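Local structure of cytochrome P450 (Rhodococcus erythropolis, 3WEC) at residues A[72-77]-A[86-91]; A[79-84]-A[188-193]; A[334-339]-A[344-349]. The protein is a heme-thiolate cytochrome P450 monooxygenase that hydroxylates the quinoline nitrogen in the biosynthesis of aurachin RE, an antibiotic alkaloid. All blocks are in the same frame, centred on the assembly; numbering follows the deposited sequence.

Contact 1: A[72-77]-A[86-91]; sequences TFFDHL and PPFLGL
Phe74 meets Phe88 and Leu91 in a buried, largely apolar contact between the start of helix 73-81 and the loop that leads from that helix toward helix 107-121. The CE1-CZ side of the Phe74 ring reaches the CE1 corner of Phe88, with CZ 3.6 Å from Phe88 CE1. Phe74 CZ lies in the plane of the Phe88 ring, at its edge. The two rings are inclined by 71°, an oblique aromatic pair whose centroids are 5.8 Å apart.

Leu91 approaches Phe74 from another direction. Its CD1 methyl sits over the middle of the Phe74 ring, 4.0 Å from the ring centroid and only 7° off the normal, a clear CH-pi contact. The other face of the same ring has Phe73 CD2 above it, displaced toward the rim, so Phe74 is sandwiched between hydrocarbon of its own helix and of the loop. A flat, wide side chain suits this place because it can offer two faces and a rim to different partners.

In P450 terms these segments belong to the region between helices B and C, which carries the short B' helix and contributes to the wall of the substrate pocket. Phe88 serves that wall directly: it touches the bound aurachin intermediate. With its CG trans to the backbone N (chi1 180°), its ring reaches across to Phe74.

Residues 88 to 91 form a type II beta turn, closed by the bond from Leu91 N to Phe88 O at 3.0 Å. Gly90 holds its third position with positive phi, where a CB would press on the preceding carbonyl oxygen; its own O approaches Phe74 CE2 at 4.0 Å. Leu89, at the second position, packs on Leu249 and Val252 of helix 240-271.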
loop_
_atom_site.group_PDB
_atom_site.type_symbol
_atom_site.label_atom_id
_atom_site.label_comp_id
_atom_site.label_asym_id
_atom_site.label_seq_id
_atom_site.Cartn_x
_atom_site.Cartn_y
_atom_site.Cartn_z
ATOM N N THR A 72 -21.567 1.655 7.787
ATOM C CA THR A 72 -21.634 1.609 9.247
ATOM C C THR A 72 -20.329 1.092 9.860
ATOM O O THR A 72 -20.192 1.068 11.086
ATOM C CB THR A 72 -22.763 0.686 9.752
ATOM O OG1 THR A 72 -22.690 -0.567 9.061
ATOM C CG2 THR A 72 -24.150 1.319 9.566
ATOM N N PHE A 73 -19.371 0.686 9.026
ATOM C CA PHE A 73 -18.188 -0.003 9.539
ATOM C C PHE A 73 -17.402 0.740 10.624
ATOM O O PHE A 73 -16.966 0.123 11.609
ATOM C CB PHE A 73 -17.242 -0.431 8.417
ATOM C CG PHE A 73 -15.956 -1.005 8.923
ATOM C CD1 PHE A 73 -15.957 -2.169 9.680
ATOM C CD2 PHE A 73 -14.755 -0.362 8.679
ATOM C CE1 PHE A 73 -14.779 -2.688 10.175
ATOM C CE2 PHE A 73 -13.575 -0.879 9.165
ATOM C CZ PHE A 73 -13.588 -2.042 9.916
ATOM N N PHE A 74 -17.210 2.043 10.438
ATOM C CA PHE A 74 -16.426 2.839 11.384
ATOM C C PHE A 74 -17.214 3.116 12.637
ATOM O O PHE A 74 -16.667 3.093 13.745
ATOM C CB PHE A 74 -15.958 4.144 10.761
ATOM C CG PHE A 74 -15.090 3.949 9.554
ATOM C CD1 PHE A 74 -13.864 3.317 9.668
ATOM C CD2 PHE A 74 -15.507 4.385 8.304
ATOM C CE1 PHE A 74 -13.062 3.115 8.558
ATOM C CE2 PHE A 74 -14.706 4.200 7.188
ATOM C CZ PHE A 74 -13.487 3.564 7.312
ATOM N N ASP A 75 -18.503 3.371 12.463
ATOM C CA ASP A 75 -19.380 3.470 13.600
ATOM C C ASP A 75 -19.189 2.207 14.423
ATOM O O ASP A 75 -18.942 2.292 15.621
ATOM C CB ASP A 75 -20.849 3.666 13.173
ATOM C CG ASP A 75 -21.104 5.020 12.504
ATOM O OD1 ASP A 75 -20.188 5.868 12.469
ATOM O OD2 ASP A 75 -22.217 5.239 11.994
ATOM N N HIS A 76 -19.237 1.041 13.775
ATOM C CA HIS A 76 -19.155 -0.221 14.511
ATOM C C HIS A 76 -17.805 -0.416 15.145
ATOM O O HIS A 76 -17.711 -0.803 16.312
ATOM C CB HIS A 76 -19.544 -1.425 13.649
ATOM C CG HIS A 76 -19.905 -2.663 14.462
ATOM N ND1 HIS A 76 -19.204 -3.814 14.387
ATOM C CD2 HIS A 76 -20.912 -2.881 15.405
ATOM C CE1 HIS A 76 -19.739 -4.723 15.230
ATOM N NE2 HIS A 76 -20.784 -4.150 15.848
ATOM N N LEU A 77 -16.751 -0.106 14.398
ATOM C CA LEU A 77 -15.369 -0.329 14.851
ATOM C C LEU A 77 -15.066 0.481 16.100
ATOM O O LEU A 77 -14.490 -0.017 17.052
ATOM C CB LEU A 77 -14.399 0.082 13.753
ATOM C CG LEU A 77 -13.127 -0.712 13.513
ATOM C CD1 LEU A 77 -12.138 0.176 12.767
ATOM C CD2 LEU A 77 -12.519 -1.259 14.790
ATOM N N PRO A 86 -8.734 7.573 14.474
ATOM C CA PRO A 86 -7.534 8.339 14.122
ATOM C C PRO A 86 -7.725 8.937 12.727
ATOM O O PRO A 86 -8.620 8.484 12.010
ATOM C CB PRO A 86 -6.445 7.263 14.090
ATOM C CG PRO A 86 -7.172 6.014 13.746
ATOM C CD PRO A 86 -8.462 6.119 14.475
ATOM N N PRO A 87 -6.934 9.957 12.348
ATOM C CA PRO A 87 -7.017 10.467 10.963
ATOM C C PRO A 87 -6.783 9.337 9.956
ATOM O O PRO A 87 -5.797 8.611 10.043
ATOM C CB PRO A 87 -5.871 11.474 10.867
ATOM C CG PRO A 87 -5.509 11.805 12.265
ATOM C CD PRO A 87 -5.867 10.617 13.114
ATOM N N PHE A 88 -7.725 9.183 9.038
ATOM C CA PHE A 88 -7.728 8.055 8.127
ATOM C C PHE A 88 -8.276 8.468 6.756
ATOM O O PHE A 88 -9.345 9.103 6.674
ATOM C CB PHE A 88 -8.544 6.922 8.759
ATOM C CG PHE A 88 -8.634 5.676 7.925
ATOM C CD1 PHE A 88 -9.875 5.126 7.624
ATOM C CD2 PHE A 88 -7.490 5.043 7.445
ATOM C CE1 PHE A 88 -9.965 3.968 6.869
ATOM C CE2 PHE A 88 -7.583 3.889 6.675
ATOM C CZ PHE A 88 -8.824 3.353 6.386
ATOM N N LEU A 89 -7.500 8.153 5.708
ATOM C CA LEU A 89 -7.943 8.255 4.303
ATOM C C LEU A 89 -9.289 7.572 4.182
ATOM O O LEU A 89 -9.439 6.430 4.607
ATOM C CB LEU A 89 -6.968 7.530 3.361
ATOM C CG LEU A 89 -5.995 8.164 2.360
ATOM C CD1 LEU A 89 -5.622 7.119 1.309
ATOM C CD2 LEU A 89 -6.528 9.412 1.677
ATOM N N GLY A 90 -10.291 8.231 3.631
ATOM C CA GLY A 90 -11.576 7.538 3.547
ATOM C C GLY A 90 -12.535 7.660 4.736
ATOM O O GLY A 90 -13.671 7.168 4.680
ATOM N N LEU A 91 -12.075 8.279 5.825
ATOM C CA LEU A 91 -12.969 9.117 6.623
ATOM C C LEU A 91 -13.154 10.300 5.681
ATOM O O LEU A 91 -13.979 11.196 5.907
ATOM C CB LEU A 91 -12.295 9.574 7.914
ATOM C CG LEU A 91 -12.525 8.888 9.260
ATOM C CD1 LEU A 91 -12.980 7.438 9.140
ATOM C CD2 LEU A 91 -11.271 9.037 10.127
#

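Contact 2: A[79-84]-A[188-193]; sequences SMMGED and INFAIP
Met81, in the last turn of helix 73-81, is the first residue of 79-84 to touch Phe190. Its CB is directed at the ring, and chi1 (-145°) sets the CG methylene over the ring centre, 3.7 Å from the Phe190 centroid. Bends at chi2 and chi3 then curl SD and CE, keeping the sulfur above the same face at a greater distance, with Met81 SD 4.9 Å from that centroid, a Met-aromatic contact. A flexible, polarisable methionine fits well here, since it can mould itself to a flat ring; Leu44 packs on it too.

Gly82 then leaves the helix with positive phi, a conformation that glycine adopts easily, and the chain swings round beside Phe190. Glu83 contributes its aliphatic base: CB is 3.7 Å from Phe190 CD1, while the carboxylate is carried away from the ring, with its plane nearly perpendicular to it. The residue thus combines a greasy stem for packing with a charged end at the exposed surface. Asp84 points its side chain away and meets the ring through its backbone alone, Asp84 O lying 3.4 Å from Phe190 CE1.

Phe190 is therefore the one residue of 188-193 that touches 79-84, with Leu77 one helical turn back also against it. Ile188, two residues before it, touches the bound aurachin intermediate; Phe190 lies in the outer layer, its side chain about 9 Å from that ligand. This is the packing of the F-G loop on the B' helix, which in P450s helps to cover the substrate pocket.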
loop_
_atom_site.group_PDB
_atom_site.type_symbol
_atom_site.label_atom_id
_atom_site.label_comp_id
_atom_site.label_asym_id
_atom_site.label_seq_id
_atom_site.Cartn_x
_atom_site.Cartn_y
_atom_site.Cartn_z
ATOM N N SER A 79 -17.247 1.946 18.225
ATOM C CA SER A 79 -18.045 1.465 19.348
ATOM C C SER A 79 -17.406 0.250 19.981
ATOM O O SER A 79 -17.464 0.084 21.193
ATOM C CB SER A 79 -19.452 1.087 18.890
ATOM O OG SER A 79 -20.093 0.260 19.852
ATOM N N MET A 80 -16.817 -0.606 19.155
ATOM C CA MET A 80 -16.170 -1.819 19.641
ATOM C C MET A 80 -14.830 -1.520 20.331
ATOM O O MET A 80 -14.496 -2.099 21.363
ATOM C CB MET A 80 -16.019 -2.842 18.508
ATOM C CG MET A 80 -15.666 -4.249 18.971
ATOM S SD MET A 80 -16.593 -4.711 20.452
ATOM C CE MET A 80 -15.904 -6.315 20.880
ATOM N N MET A 81 -14.086 -0.585 19.765
ATOM C CA MET A 81 -12.781 -0.197 20.272
ATOM C C MET A 81 -12.924 0.705 21.496
ATOM O O MET A 81 -11.998 0.822 22.300
ATOM C CB MET A 81 -12.030 0.538 19.158
ATOM C CG MET A 81 -10.525 0.329 19.078
ATOM S SD MET A 81 -9.907 -1.365 19.184
ATOM C CE MET A 81 -11.062 -2.267 18.147
ATOM N N GLY A 82 -14.090 1.341 21.625
ATOM C CA GLY A 82 -14.349 2.326 22.681
ATOM C C GLY A 82 -13.451 3.536 22.527
ATOM O O GLY A 82 -13.026 4.120 23.518
ATOM N N GLU A 83 -13.173 3.912 21.276
ATOM C CA GLU A 83 -12.178 4.936 20.961
ATOM C C GLU A 83 -12.523 5.708 19.669
ATOM O O GLU A 83 -13.169 5.169 18.769
ATOM C CB GLU A 83 -10.806 4.267 20.828
ATOM C CG GLU A 83 -9.607 5.155 21.136
ATOM C CD GLU A 83 -9.488 5.503 22.610
ATOM O OE1 GLU A 83 -9.895 4.682 23.475
ATOM O OE2 GLU A 83 -8.990 6.615 22.901
ATOM N N ASP A 84 -12.097 6.964 19.584
ATOM C CA ASP A 84 -12.338 7.791 18.392
ATOM C C ASP A 84 -11.437 7.318 17.240
ATOM O O ASP A 84 -10.310 6.936 17.480
ATOM C CB ASP A 84 -11.996 9.256 18.688
ATOM C CG ASP A 84 -13.126 10.047 19.357
ATOM O OD1 ASP A 84 -14.196 9.511 19.759
ATOM O OD2 ASP A 84 -12.923 11.275 19.469
ATOM N N ILE A 188 -5.420 2.050 9.727
ATOM C CA ILE A 188 -6.145 2.358 10.944
ATOM C C ILE A 188 -5.268 1.980 12.137
ATOM O O ILE A 188 -4.774 0.858 12.202
ATOM C CB ILE A 188 -7.499 1.604 11.020
ATOM C CG1 ILE A 188 -8.239 1.683 9.671
ATOM C CG2 ILE A 188 -8.328 2.114 12.211
ATOM C CD1 ILE A 188 -9.703 1.266 9.728
ATOM N N ASN A 189 -5.119 2.900 13.094
ATOM C CA ASN A 189 -4.345 2.659 14.309
ATOM C C ASN A 189 -4.917 3.470 15.450
ATOM O O ASN A 189 -4.807 4.703 15.434
ATOM C CB ASN A 189 -2.889 3.069 14.123
ATOM C CG ASN A 189 -1.954 2.429 15.154
ATOM O OD1 ASN A 189 -1.144 1.589 14.806
ATOM N ND2 ASN A 189 -2.065 2.823 16.416
ATOM N N PHE A 190 -5.507 2.780 16.428
ATOM C CA PHE A 190 -6.068 3.391 17.612
ATOM C C PHE A 190 -5.038 3.446 18.721
ATOM O O PHE A 190 -5.382 3.545 19.904
ATOM C CB PHE A 190 -7.235 2.553 18.107
ATOM C CG PHE A 190 -8.437 2.627 17.250
ATOM C CD1 PHE A 190 -9.419 3.562 17.504
ATOM C CD2 PHE A 190 -8.598 1.745 16.187
ATOM C CE1 PHE A 190 -10.547 3.637 16.699
ATOM C CE2 PHE A 190 -9.721 1.810 15.377
ATOM C CZ PHE A 190 -10.697 2.759 15.629
ATOM N N ALA A 191 -3.768 3.332 18.372
ATOM C CA ALA A 191 -2.727 3.520 19.398
ATOM C C ALA A 191 -1.940 4.770 19.005
ATOM O O ALA A 191 -0.724 4.701 18.723
ATOM C CB ALA A 191 -1.817 2.287 19.524
ATOM N N ILE A 192 -2.673 5.890 18.969
ATOM C CA ILE A 192 -2.187 7.180 18.464
ATOM C C ILE A 192 -2.671 8.281 19.408
ATOM O O ILE A 192 -3.861 8.533 19.492
ATOM C CB ILE A 192 -2.570 7.428 16.968
ATOM C CG1 ILE A 192 -2.095 8.790 16.494
ATOM C CG2 ILE A 192 -4.070 7.318 16.728
ATOM C CD1 ILE A 192 -2.656 9.172 15.146
ATOM N N PRO A 193 -1.741 8.878 20.181
ATOM C CA PRO A 193 -2.056 10.029 21.032
ATOM C C PRO A 193 -2.622 11.202 20.234
ATOM O O PRO A 193 -2.513 11.234 19.003
ATOM C CB PRO A 193 -0.709 10.382 21.678
ATOM C CG PRO A 193 0.060 9.099 21.679
ATOM C CD PRO A 193 -0.365 8.395 20.395
#

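Contact 3: A[334-339]-A[344-349]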
loop_
_atom_site.group_PDB
_atom_site.type_symbol
_atom_site.label_atom_id
_atom_site.label_comp_id
_atom_site.label_asym_id
_atom_site.label_seq_id
_atom_site.Cartn_x
_atom_site.Cartn_y
_atom_site.Cartn_z
ATOM N N GLU A 334 -1.482 -19.517 -1.011
ATOM C CA GLU A 334 -1.986 -20.603 -1.872
ATOM C C GLU A 334 -2.199 -20.179 -3.349
ATOM O O GLU A 334 -2.811 -20.913 -4.115
ATOM C CB GLU A 334 -3.249 -21.274 -1.266
ATOM C CG GLU A 334 -4.490 -20.382 -1.175
ATOM C CD GLU A 334 -5.735 -21.113 -0.699
ATOM O OE1 GLU A 334 -5.600 -22.146 -0.025
ATOM O OE2 GLU A 334 -6.864 -20.662 -1.006
ATOM N N ALA A 335 -1.683 -19.020 -3.751
ATOM C CA ALA A 335 -1.843 -18.544 -5.146
ATOM C C ALA A 335 -0.970 -19.319 -6.155
ATOM O O ALA A 335 -1.288 -19.380 -7.346
ATOM C CB ALA A 335 -1.602 -17.045 -5.248
ATOM N N VAL A 336 0.114 -19.911 -5.646
ATOM C CA VAL A 336 1.083 -20.706 -6.413
ATOM C C VAL A 336 1.327 -22.047 -5.690
ATOM O O VAL A 336 0.991 -22.173 -4.513
ATOM C CB VAL A 336 2.435 -19.952 -6.538
ATOM C CG1 VAL A 336 2.300 -18.697 -7.389
ATOM C CG2 VAL A 336 2.991 -19.588 -5.160
ATOM N N GLU A 337 1.906 -23.043 -6.364
ATOM C CA GLU A 337 2.297 -24.288 -5.687
ATOM C C GLU A 337 3.385 -24.061 -4.597
ATOM O O GLU A 337 4.205 -23.146 -4.723
ATOM C CB GLU A 337 2.651 -25.380 -6.730
ATOM C CG GLU A 337 3.999 -26.096 -6.587
ATOM C CD GLU A 337 5.188 -25.190 -6.925
ATOM O OE1 GLU A 337 4.945 -24.041 -7.377
ATOM O OE2 GLU A 337 6.361 -25.609 -6.725
ATOM N N ARG A 338 3.367 -24.862 -3.524
ATOM C CA ARG A 338 4.265 -24.672 -2.357
ATOM C C ARG A 338 4.399 -23.188 -1.942
ATOM O O ARG A 338 5.507 -22.653 -1.801
ATOM C CB ARG A 338 5.653 -25.274 -2.618
ATOM C CG ARG A 338 5.680 -26.778 -2.847
ATOM C CD ARG A 338 5.244 -27.577 -1.630
ATOM N NE ARG A 338 5.339 -29.010 -1.905
ATOM C CZ ARG A 338 4.776 -29.967 -1.171
ATOM N NH1 ARG A 338 4.060 -29.651 -0.102
ATOM N NH2 ARG A 338 4.931 -31.254 -1.507
ATOM N N GLY A 339 3.256 -22.542 -1.756
ATOM C CA GLY A 339 3.189 -21.126 -1.515
ATOM C C GLY A 339 3.841 -20.619 -0.241
ATOM O O GLY A 339 3.977 -19.406 -0.070
ATOM N N VAL A 344 12.293 -17.116 -5.902
ATOM C CA VAL A 344 12.406 -16.036 -6.876
ATOM C C VAL A 344 12.462 -16.617 -8.288
ATOM O O VAL A 344 12.543 -15.886 -9.285
ATOM C CB VAL A 344 13.685 -15.207 -6.614
ATOM C CG1 VAL A 344 13.953 -14.248 -7.746
ATOM C CG2 VAL A 344 13.588 -14.446 -5.306
ATOM N N THR A 345 12.426 -17.937 -8.396
ATOM C CA THR A 345 12.455 -18.526 -9.729
ATOM C C THR A 345 11.091 -19.011 -10.230
ATOM O O THR A 345 10.994 -19.523 -11.335
ATOM C CB THR A 345 13.542 -19.601 -9.876
ATOM O OG1 THR A 345 13.416 -20.547 -8.815
ATOM C CG2 THR A 345 14.920 -18.959 -9.817
ATOM N N ARG A 346 10.048 -18.826 -9.426
ATOM C CA ARG A 346 8.665 -19.075 -9.851
ATOM C C ARG A 346 8.331 -18.529 -11.246
ATOM O O ARG A 346 8.279 -17.310 -11.447
ATOM C CB ARG A 346 7.685 -18.478 -8.843
ATOM C CG ARG A 346 7.160 -19.476 -7.841
ATOM C CD ARG A 346 6.298 -18.779 -6.802
ATOM N NE ARG A 346 6.461 -19.372 -5.471
ATOM C CZ ARG A 346 6.140 -20.625 -5.150
ATOM N NH1 ARG A 346 6.313 -21.054 -3.905
ATOM N NH2 ARG A 346 5.632 -21.441 -6.062
ATOM N N PRO A 347 8.098 -19.438 -12.210
ATOM C CA PRO A 347 7.763 -19.048 -13.574
ATOM C C PRO A 347 6.247 -18.871 -13.707
ATOM O O PRO A 347 5.599 -19.550 -14.503
ATOM C CB PRO A 347 8.271 -20.236 -14.402
ATOM C CG PRO A 347 8.362 -21.409 -13.450
ATOM C CD PRO A 347 8.098 -20.905 -12.050
ATOM N N ASP A 348 5.705 -17.933 -12.940
ATOM C CA ASP A 348 4.301 -17.979 -12.535
ATOM C C ASP A 348 3.932 -16.630 -11.892
ATOM O O ASP A 348 3.513 -15.684 -12.593
ATOM C CB ASP A 348 4.118 -19.170 -11.553
ATOM C CG ASP A 348 2.683 -19.328 -11.015
ATOM O OD1 ASP A 348 2.001 -18.330 -10.698
ATOM O OD2 ASP A 348 2.256 -20.489 -10.859
ATOM N N VAL A 349 4.116 -16.553 -10.564
ATOM C CA VAL A 349 3.824 -15.344 -9.730
ATOM C C VAL A 349 2.428 -14.702 -9.919
ATOM O O VAL A 349 2.283 -13.598 -10.469
ATOM C CB VAL A 349 4.942 -14.267 -9.775
ATOM C CG1 VAL A 349 4.736 -13.298 -8.619
ATOM C CG2 VAL A 349 6.336 -14.889 -9.677
#
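Arg346 directs its guanidinium group at the backbone of 337 and 338, and Glu337 O takes the shortest bond, 2.6 Å from NH2, in the carbonyl plane, with an N-H...O angle of 135° and the oxygen tilted 26° out of the guanidinium plane. Arg346 and its outside partners Glu292, which pairs with NE, and Arg295 make up the Glu-Arg-Arg triad characteristic of the P450 fold, joining helix 286-296 to the meander loop that precedes the heme-binding cysteine.

The remaining bonds across the contact are weak. NH1 of Arg346 reaches Arg338 O at 2.8 Å and Glu337 O at 3.1 Å, while NH2 makes a salt bridge to Glu337 OE1 at 3.0 Å, the glutamate chain bending at chi2 (-71°) to bring its carboxylate round. Thr341 O is a further partner of NH1. Several acceptors thus hold the buried cation, and Glu292 probably offsets the closeness of Arg295; arginine's five N-H groups suit so many partners.

Beneath this polar rim, branched Val336 sets one methyl, CG2, over the centre of one guanidinium face, 3.2 Å above its plane. The other, CG1, turns to Asp348, OD1 lying 3.3 Å away.

Contacts 1 and 2 are neighbours that share helix 73-81, whereas contact 3 stands on the far side of the chain's centre, about 35 Å from contact 1 between centres. Contact 1 is buried beside the substrate; contact 2 is at the surface above it. The two join where Phe88 CZ packs on Ile188 CG1 at 3.7 Å and Pro86 on Ile192, packing the two contacts against each other, and in both aromatic rings do most of the work. Contact 3, partly buried, relies instead on a charged group caught by backbone oxygens and carboxylates. The first two thus shape the substrate side of the P450, the third a structural feature common to the fold on the other side of the protein.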